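Local coordinates for protein lysine-sensitive aspartokinase 3 (Escherichia coli, PDB 2J0W) that phosphorylates L-aspartate with ATP to give 4-phospho-L-aspartate and ADP, the first step of lysine biosynthesis, under allosteric feedback inhibition by lysine, at residues Phe17-Met20 with Asn21-Ala24; Pro57-Arg60 with Phe61-Asp65; Glu156-Ile159 with Ala160-Ala163; Thr356-Ser360 with Thr361-Leu365. All coordinates share one frame; numbering follows the deposited sequence.

Interaction 1 (Phe17-Met20 with Asn21-Ala24); sequences FDAM and NRSA
Asn21 reaches back along its helix to Phe17, one turn earlier, and brings its amide nitrogen over the phenyl ring. From the backbone outward, CB of Asn21 packs on the carbonyl oxygen of Asp18 (2.9 Å), and CG passes Phe17 O at 3.7 Å. The tip then divides. ND2 hangs above one face of the Phe17 ring, off-centre, with CE1 of Phe17 its nearest atom at 3.1 Å, while OD1 takes a hydrogen bond from Arg133. The amide plane stands almost perpendicular to the ring, 86° away, and the Arg133 bond probably helps to fix the rotation of the amide. Phe17 meets it because its CG lies anti to the backbone N (chi1 -172°), which brings the ring back under the Asn21 amide, although the side chain sets out away from it.

Arg22 uses a different route. Its chain bends at chi3 (-105°), folding the guanidinium over Ala19, so that one face lies on Ala19 CA and NH1 comes within 3.3 Å of Ala19 CB. Asp18 is nearby, but its OD2 stays 5.5 Å from Arg22 NH2, too far for contact; its OD1 instead makes a long, weak ion pair with Arg77. Regular i to i+4 backbone bonds, such as Ser23 N to Ala19 O at 2.9 Å, run underneath. Ser23 OG is held by the carbonyl of Ser13. This is the opening of helix 17-27, the crossover helix between parallel strands 5-9 and 33-38 in a beta-alpha-beta unit; Met20 and Ala24 face helix 108-131.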
loop_
_atom_site.group_PDB
_atom_site.type_symbol
_atom_site.label_atom_id
_atom_site.label_comp_id
_atom_site.label_asym_id
_atom_site.label_seq_id
_atom_site.Cartn_x
_atom_site.Cartn_y
_atom_site.Cartn_z
ATOM N N PHE A 17 34.715 -32.072 -11.837
ATOM C CA PHE A 17 35.453 -32.185 -13.083
ATOM C C PHE A 17 34.554 -32.373 -14.319
ATOM O O PHE A 17 34.601 -31.569 -15.253
ATOM C CB PHE A 17 36.452 -33.336 -12.972
ATOM C CG PHE A 17 37.407 -33.424 -14.127
ATOM C CD1 PHE A 17 37.284 -34.434 -15.073
ATOM C CD2 PHE A 17 38.432 -32.490 -14.267
ATOM C CE1 PHE A 17 38.169 -34.516 -16.145
ATOM C CE2 PHE A 17 39.323 -32.561 -15.334
ATOM C CZ PHE A 17 39.193 -33.577 -16.276
ATOM N N ASP A 18 33.734 -33.423 -14.323
ATOM C CA ASP A 18 32.850 -33.687 -15.459
ATOM C C ASP A 18 32.020 -32.463 -15.803
ATOM O O ASP A 18 32.105 -31.928 -16.913
ATOM C CB ASP A 18 31.917 -34.860 -15.154
ATOM C CG ASP A 18 32.672 -36.161 -14.943
ATOM O OD1 ASP A 18 33.582 -36.462 -15.752
ATOM O OD2 ASP A 18 32.349 -36.882 -13.973
ATOM N N ALA A 19 31.219 -32.031 -14.833
ATOM C CA ALA A 19 30.354 -30.868 -14.975
ATOM C C ALA A 19 31.152 -29.689 -15.513
ATOM O O ALA A 19 30.736 -28.993 -16.454
ATOM C CB ALA A 19 29.757 -30.515 -13.616
ATOM N N MET A 20 32.309 -29.474 -14.903
ATOM C CA MET A 20 33.162 -28.379 -15.308
ATOM C C MET A 20 33.454 -28.545 -16.787
ATOM O O MET A 20 33.458 -27.575 -17.535
ATOM C CB MET A 20 34.447 -28.393 -14.486
ATOM C CG MET A 20 35.062 -27.027 -14.322
ATOM S SD MET A 20 35.726 -26.776 -12.663
ATOM C CE MET A 20 37.411 -27.076 -12.933
ATOM N N ASN A 21 33.685 -29.787 -17.202
ATOM C CA ASN A 21 33.952 -30.093 -18.601
ATOM C C ASN A 21 32.711 -29.807 -19.466
ATOM O O ASN A 21 32.800 -29.124 -20.496
ATOM C CB ASN A 21 34.378 -31.562 -18.749
ATOM C CG ASN A 21 35.896 -31.745 -18.710
ATOM O OD1 ASN A 21 36.645 -31.031 -19.391
ATOM N ND2 ASN A 21 36.353 -32.716 -17.930
ATOM N N ARG A 22 31.556 -30.335 -19.062
ATOM C CA ARG A 22 30.332 -30.070 -19.813
ATOM C C ARG A 22 30.291 -28.573 -20.095
ATOM O O ARG A 22 30.049 -28.149 -21.226
ATOM C CB ARG A 22 29.088 -30.448 -19.005
ATOM C CG ARG A 22 28.640 -31.890 -19.125
ATOM C CD ARG A 22 27.475 -32.184 -18.180
ATOM N NE ARG A 22 27.907 -32.955 -17.015
ATOM C CZ ARG A 22 27.769 -32.561 -15.750
ATOM N NH1 ARG A 22 27.209 -31.391 -15.468
ATOM N NH2 ARG A 22 28.190 -33.345 -14.761
ATOM N N SER A 23 30.546 -27.782 -19.055
ATOM C CA SER A 23 30.526 -26.331 -19.170
ATOM C C SER A 23 31.632 -25.789 -20.063
ATOM O O SER A 23 31.434 -24.809 -20.777
ATOM C CB SER A 23 30.617 -25.688 -17.779
ATOM O OG SER A 23 29.457 -25.972 -17.014
ATOM N N ALA A 24 32.797 -26.418 -20.021
ATOM C CA ALA A 24 33.904 -25.964 -20.850
ATOM C C ALA A 24 33.537 -26.191 -22.311
ATOM O O ALA A 24 33.838 -25.359 -23.176
ATOM C CB ALA A 24 35.177 -26.721 -20.505
#

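Interaction 2 (Pro57-Arg60 with Phe61-Asp65); sequences PGER and FEKLD
Glu59 and Lys63 lie side by side on the first turns of helix 57-75 in the amino acid kinase domain, an i to i+4 pair of opposite charge whose side chains point the same way. Glu59 puts its CG anti to the backbone N (chi1 -171°) and stays extended. Lys63 sets CG anti to the carbonyl carbon, against the preceding turn, and the bend at chi2 (-71°) then leads the chain outward beside Glu59. The two meet mainly through the aliphatic part of the lysine: CE of Lys63 is 3.8 Å from Glu59 OE2. The salt bridge itself is long, with NZ of Lys63 4.0 Å from OE2 of Glu59, and probably adds a modest electrostatic attraction. On its way, Lys63 CG rests against the Glu59 carbonyl oxygen at 3.1 Å.

Glu62 takes another course, its extended chain running back beside the backbone of Glu59, so that CD lies 3.8 Å from Glu59 CA. The two carboxylates remain well separated.

Arg60 and Leu64 form the next i to i+4 pair, on the side that faces the neighbouring helices. Arg60 bends at chi3, which carries its guanidinium away from Leu64 toward the start of the helix, one face over Pro57 N; NE donates to the Leu55 carbonyl. Both side chains pack on Leu51 of helix 44-51 and on helix 82-102. Between them the contact is loose, Arg60 CG to Leu64 CD1 being 4.3 Å. Leu64 turns its branch over the backbone of its partner instead, CG sitting 3.3 Å from the carbonyl oxygen of Arg60.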
loop_
_atom_site.group_PDB
_atom_site.type_symbol
_atom_site.label_atom_id
_atom_site.label_comp_id
_atom_site.label_asym_id
_atom_site.label_seq_id
_atom_site.Cartn_x
_atom_site.Cartn_y
_atom_site.Cartn_z
ATOM N N PRO A 57 36.465 -26.568 16.993
ATOM C CA PRO A 57 37.506 -27.407 16.381
ATOM C C PRO A 57 37.011 -28.593 15.544
ATOM O O PRO A 57 37.460 -28.813 14.400
ATOM C CB PRO A 57 38.323 -27.848 17.590
ATOM C CG PRO A 57 38.359 -26.591 18.383
ATOM C CD PRO A 57 36.879 -26.179 18.354
ATOM N N GLY A 58 36.087 -29.361 16.128
ATOM C CA GLY A 58 35.538 -30.538 15.470
ATOM C C GLY A 58 34.806 -30.195 14.198
ATOM O O GLY A 58 35.324 -30.395 13.105
ATOM N N GLU A 59 33.590 -29.692 14.341
ATOM C CA GLU A 59 32.768 -29.321 13.202
ATOM C C GLU A 59 33.549 -28.485 12.202
ATOM O O GLU A 59 33.357 -28.604 10.996
ATOM C CB GLU A 59 31.554 -28.544 13.688
ATOM C CG GLU A 59 30.521 -28.303 12.622
ATOM C CD GLU A 59 29.259 -27.706 13.189
ATOM O OE1 GLU A 59 29.110 -27.705 14.431
ATOM O OE2 GLU A 59 28.413 -27.247 12.393
ATOM N N ARG A 60 34.429 -27.630 12.708
ATOM C CA ARG A 60 35.226 -26.780 11.835
ATOM C C ARG A 60 36.047 -27.668 10.913
ATOM O O ARG A 60 36.028 -27.504 9.694
ATOM C CB ARG A 60 36.161 -25.882 12.659
ATOM C CG ARG A 60 36.713 -24.692 11.895
ATOM C CD ARG A 60 37.887 -24.053 12.609
ATOM N NE ARG A 60 37.549 -23.602 13.957
ATOM C CZ ARG A 60 38.418 -23.574 14.965
ATOM N NH1 ARG A 60 39.669 -23.971 14.770
ATOM N NH2 ARG A 60 38.042 -23.157 16.167
ATOM N N PHE A 61 36.759 -28.627 11.501
ATOM C CA PHE A 61 37.592 -29.538 10.717
ATOM C C PHE A 61 36.810 -30.351 9.684
ATOM O O PHE A 61 37.319 -30.646 8.605
ATOM C CB PHE A 61 38.352 -30.498 11.627
ATOM C CG PHE A 61 39.261 -31.442 10.878
ATOM C CD1 PHE A 61 40.277 -30.946 10.056
ATOM C CD2 PHE A 61 39.107 -32.823 10.992
ATOM C CE1 PHE A 61 41.126 -31.810 9.363
ATOM C CE2 PHE A 61 39.951 -33.695 10.304
ATOM C CZ PHE A 61 40.962 -33.186 9.489
ATOM N N GLU A 62 35.583 -30.728 10.020
ATOM C CA GLU A 62 34.771 -31.478 9.084
ATOM C C GLU A 62 34.513 -30.587 7.869
ATOM O O GLU A 62 34.683 -31.017 6.724
ATOM C CB GLU A 62 33.441 -31.865 9.722
ATOM C CG GLU A 62 33.579 -32.544 11.068
ATOM C CD GLU A 62 32.235 -32.767 11.736
ATOM O OE1 GLU A 62 32.215 -33.258 12.886
ATOM O OE2 GLU A 62 31.198 -32.451 11.108
ATOM N N LYS A 63 34.120 -29.340 8.119
ATOM C CA LYS A 63 33.830 -28.418 7.026
ATOM C C LYS A 63 35.042 -28.182 6.135
ATOM O O LYS A 63 34.930 -28.199 4.906
ATOM C CB LYS A 63 33.344 -27.075 7.563
ATOM C CG LYS A 63 32.195 -27.163 8.524
ATOM C CD LYS A 63 30.883 -27.565 7.877
ATOM C CE LYS A 63 29.762 -27.272 8.878
ATOM N NZ LYS A 63 28.430 -27.726 8.452
ATOM N N LEU A 64 36.199 -27.958 6.748
ATOM C CA LEU A 64 37.402 -27.711 5.969
ATOM C C LEU A 64 37.742 -28.919 5.120
ATOM O O LEU A 64 38.305 -28.788 4.034
ATOM C CB LEU A 64 38.571 -27.361 6.890
ATOM C CG LEU A 64 38.328 -26.103 7.741
ATOM C CD1 LEU A 64 39.394 -25.984 8.807
ATOM C CD2 LEU A 64 38.318 -24.865 6.853
ATOM N N ASP A 65 37.392 -30.106 5.597
ATOM C CA ASP A 65 37.695 -31.293 4.825
ATOM C C ASP A 65 36.704 -31.477 3.692
ATOM O O ASP A 65 37.069 -31.886 2.582
ATOM C CB ASP A 65 37.709 -32.528 5.710
ATOM C CG ASP A 65 39.116 -33.003 6.009
ATOM O OD1 ASP A 65 39.949 -33.037 5.074
ATOM O OD2 ASP A 65 39.385 -33.352 7.177
#

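Interaction 3 (Glu156-Ile159 with Ala160-Ala163); sequences EPDI and AALA
The carboxylate oxygen OD1 of Asp158 accepts a hydrogen bond from the backbone N-H of Ala161, at 2.7 Å between OD1 and N. The bond is fairly straight, 160° at the hydrogen, and the donor comes in nearly along the C-O bond of the carboxylate. Asp158 can reach it because its CG is placed anti to the backbone N (chi1 176°), which carries the carboxylate forward alongside the first turn of the helix.

The same oxygen also touches the methyl group of Ala161, CB lying 3.0 Å from OD1, while Asp158 CG is 3.5 Å from that CB. The alanine methyl therefore sits against the side of the carboxylate that carries the capping oxygen. The second oxygen, OD2, keeps further off, 4.1 Å from Ala161 CB.

The main chain of Asp158 takes part as well: its carbonyl oxygen accepts from Leu162 N at 3.0 Å, the first i to i+4 bond of the helix. Side chain and carbonyl of one residue thus hold two successive N-H groups. The following bond, from Ala163 N to Ile159 O, is weak at 3.2 Å. Being negatively charged at the amino end of a helix, the carboxylate would probably also interact favourably with the helix dipole.

Beyond the cap, Leu162 turns inward and packs on Leu207 and Ala211 of helix 200-211, a helix that Pro157 also touches. The incoming chain is tied to Arg147 and Asn149 by backbone hydrogen bonds. Taken together this is a classical aspartate N-cap, starting helix 159-176 of the amino acid kinase domain.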
loop_
_atom_site.group_PDB
_atom_site.type_symbol
_atom_site.label_atom_id
_atom_site.label_comp_id
_atom_site.label_asym_id
_atom_site.label_seq_id
_atom_site.Cartn_x
_atom_site.Cartn_y
_atom_site.Cartn_z
ATOM N N GLU A 156 26.771 -3.093 -2.990
ATOM C CA GLU A 156 26.122 -2.549 -4.167
ATOM C C GLU A 156 27.168 -1.995 -5.127
ATOM O O GLU A 156 28.024 -1.189 -4.743
ATOM C CB GLU A 156 25.152 -1.454 -3.755
ATOM C CG GLU A 156 24.061 -1.945 -2.821
ATOM C CD GLU A 156 23.377 -0.809 -2.084
ATOM O OE1 GLU A 156 23.193 0.263 -2.705
ATOM O OE2 GLU A 156 23.017 -0.992 -0.895
ATOM N N PRO A 157 27.105 -2.423 -6.396
ATOM C CA PRO A 157 28.035 -2.002 -7.449
ATOM C C PRO A 157 28.055 -0.528 -7.802
ATOM O O PRO A 157 27.020 0.114 -7.855
ATOM C CB PRO A 157 27.628 -2.872 -8.641
ATOM C CG PRO A 157 26.171 -3.104 -8.411
ATOM C CD PRO A 157 26.107 -3.371 -6.922
ATOM N N ASP A 158 29.259 -0.009 -8.025
ATOM C CA ASP A 158 29.463 1.377 -8.442
ATOM C C ASP A 158 29.617 1.311 -9.979
ATOM O O ASP A 158 30.721 1.079 -10.499
ATOM C CB ASP A 158 30.744 1.952 -7.801
ATOM C CG ASP A 158 31.068 3.373 -8.283
ATOM O OD1 ASP A 158 31.171 3.591 -9.514
ATOM O OD2 ASP A 158 31.225 4.274 -7.431
ATOM N N ILE A 159 28.508 1.502 -10.693
ATOM C CA ILE A 159 28.507 1.440 -12.160
ATOM C C ILE A 159 29.568 2.241 -12.919
ATOM O O ILE A 159 30.191 1.715 -13.852
ATOM C CB ILE A 159 27.142 1.827 -12.726
ATOM C CG1 ILE A 159 26.052 1.092 -11.948
ATOM C CG2 ILE A 159 27.074 1.442 -14.204
ATOM C CD1 ILE A 159 26.300 -0.403 -11.806
ATOM N N ALA A 160 29.770 3.502 -12.541
ATOM C CA ALA A 160 30.774 4.332 -13.207
ATOM C C ALA A 160 32.149 3.690 -13.063
ATOM O O ALA A 160 32.832 3.438 -14.063
ATOM C CB ALA A 160 30.795 5.744 -12.608
ATOM N N ALA A 161 32.538 3.421 -11.815
ATOM C CA ALA A 161 33.839 2.823 -11.507
ATOM C C ALA A 161 34.060 1.529 -12.282
ATOM O O ALA A 161 35.132 1.303 -12.858
ATOM C CB ALA A 161 33.955 2.568 -10.005
ATOM N N LEU A 162 33.034 0.687 -12.305
ATOM C CA LEU A 162 33.099 -0.588 -13.009
ATOM C C LEU A 162 33.360 -0.399 -14.502
ATOM O O LEU A 162 33.904 -1.286 -15.160
ATOM C CB LEU A 162 31.788 -1.339 -12.820
ATOM C CG LEU A 162 31.706 -2.732 -13.417
ATOM C CD1 LEU A 162 32.691 -3.628 -12.702
ATOM C CD2 LEU A 162 30.302 -3.278 -13.249
ATOM N N ALA A 163 32.969 0.753 -15.040
ATOM C CA ALA A 163 33.174 1.028 -16.452
ATOM C C ALA A 163 34.615 1.430 -16.754
ATOM O O ALA A 163 35.240 0.865 -17.637
ATOM C CB ALA A 163 32.204 2.112 -16.918
#

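Interaction 4 (Thr356-Ser360 with Thr361-Leu365); sequences TGSTS and TGDTL
Thr356 and Asp363 face each other across a loop of the ACT region, between strand 348-353 and helix 368-377, and two ST turns shape its first half. In the first, Thr356 OG1 accepts from Ser358 N at 3.1 Å; chi1 of 64° sets the hydroxyl between the backbone N and the carbonyl carbon, where it faces the chain two residues on. In the second, Ser358 OG accepts from Ser360 N at 3.2 Å, this time with OG anti to the backbone N (chi1 172°).

Asp363 leans back into the curve so formed. The two oxygens meet different partners: OD1 packs on the Thr356 methyl carbon CG2 at 3.5 Å, while OD2 takes a weak hydrogen bond from Ser358 OG. The serine hydroxyl thus accepts from Ser360 and donates to the aspartate.

Thr359 points away from Asp363 and into the kinase domain, its OG1 hydrogen-bonded with Thr195 OG1 and the Gly153 carbonyl, while Thr361 OG1 binds Glu53; both tie the loop to that domain. At the far end, Leu365 adds an apolar contact, its CD2 sitting 4.0 Å from Thr356 CG2.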
loop_
_atom_site.group_PDB
_atom_site.type_symbol
_atom_site.label_atom_id
_atom_site.label_comp_id
_atom_site.label_asym_id
_atom_site.label_seq_id
_atom_site.Cartn_x
_atom_site.Cartn_y
_atom_site.Cartn_z
ATOM N N THR A 356 16.847 -10.970 3.912
ATOM C CA THR A 356 17.945 -10.143 3.430
ATOM C C THR A 356 18.599 -10.577 2.120
ATOM O O THR A 356 18.918 -9.736 1.268
ATOM C CB THR A 356 19.044 -10.059 4.507
ATOM O OG1 THR A 356 19.591 -11.371 4.729
ATOM C CG2 THR A 356 18.456 -9.531 5.816
ATOM N N GLY A 357 18.796 -11.881 1.954
ATOM C CA GLY A 357 19.484 -12.343 0.765
ATOM C C GLY A 357 20.967 -12.016 0.940
ATOM O O GLY A 357 21.768 -12.113 0.010
ATOM N N SER A 358 21.337 -11.617 2.154
ATOM C CA SER A 358 22.719 -11.281 2.437
ATOM C C SER A 358 23.568 -12.540 2.556
ATOM O O SER A 358 23.071 -13.613 2.888
ATOM C CB SER A 358 22.835 -10.487 3.726
ATOM O OG SER A 358 24.203 -10.335 4.056
ATOM N N THR A 359 24.857 -12.395 2.271
ATOM C CA THR A 359 25.801 -13.498 2.334
ATOM C C THR A 359 25.970 -13.956 3.784
ATOM O O THR A 359 26.264 -15.119 4.052
ATOM C CB THR A 359 27.159 -13.060 1.772
ATOM O OG1 THR A 359 26.989 -12.669 0.409
ATOM C CG2 THR A 359 28.168 -14.191 1.857
ATOM N N SER A 360 25.784 -13.042 4.726
ATOM C CA SER A 360 25.923 -13.397 6.130
ATOM C C SER A 360 24.562 -13.727 6.750
ATOM O O SER A 360 23.628 -12.926 6.707
ATOM C CB SER A 360 26.598 -12.255 6.899
ATOM O OG SER A 360 27.117 -12.725 8.127
ATOM N N THR A 361 24.468 -14.923 7.320
ATOM C CA THR A 361 23.250 -15.408 7.964
ATOM C C THR A 361 22.659 -14.442 8.989
ATOM O O THR A 361 21.527 -13.965 8.832
ATOM C CB THR A 361 23.511 -16.753 8.682
ATOM O OG1 THR A 361 24.922 -16.919 8.882
ATOM C CG2 THR A 361 22.962 -17.919 7.873
ATOM N N GLY A 362 23.441 -14.167 10.033
ATOM C CA GLY A 362 23.017 -13.288 11.111
ATOM C C GLY A 362 22.484 -11.909 10.767
ATOM O O GLY A 362 22.307 -11.084 11.663
ATOM N N ASP A 363 22.232 -11.642 9.490
ATOM C CA ASP A 363 21.711 -10.340 9.089
ATOM C C ASP A 363 20.249 -10.310 9.546
ATOM O O ASP A 363 19.400 -11.023 9.001
ATOM C CB ASP A 363 21.807 -10.176 7.566
ATOM C CG ASP A 363 21.959 -8.719 7.134
ATOM O OD1 ASP A 363 21.092 -7.896 7.490
ATOM O OD2 ASP A 363 22.943 -8.394 6.430
ATOM N N THR A 364 19.971 -9.500 10.564
ATOM C CA THR A 364 18.625 -9.382 11.115
ATOM C C THR A 364 18.018 -8.033 10.729
ATOM O O THR A 364 18.515 -6.979 11.131
ATOM C CB THR A 364 18.664 -9.540 12.659
ATOM O OG1 THR A 364 17.354 -9.335 13.203
ATOM C CG2 THR A 364 19.656 -8.556 13.276
ATOM N N LEU A 365 16.941 -8.071 9.948
ATOM C CA LEU A 365 16.288 -6.850 9.483
ATOM C C LEU A 365 15.789 -5.908 10.573
ATOM O O LEU A 365 16.128 -4.724 10.575
ATOM C CB LEU A 365 15.125 -7.188 8.539
ATOM C CG LEU A 365 14.636 -8.636 8.414
ATOM C CD1 LEU A 365 13.241 -8.799 9.001
ATOM C CD2 LEU A 365 14.626 -9.002 6.942
#

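All four are local contacts, and none touches another. Interactions 1, 2 and 3 belong to the amino acid kinase domain, at or near the starts of three helices, whereas interaction 4 is in an ACT-region loop. That loop nevertheless comes closest to the substrate: the Thr359 side chain is about 7 Å from the bound aspartate and about 4 Å from that of Arg198. Interaction 1 lies on the nucleotide side, with the Ser23 side chain about 10 Å from ADP. In interaction 2, the Lys63 side chain is about 12 Å from that of substrate-binding Thr45. Nearest atoms of interactions 3 and 4 are about 10 Å apart, and those of 2 and 4 about 11 Å.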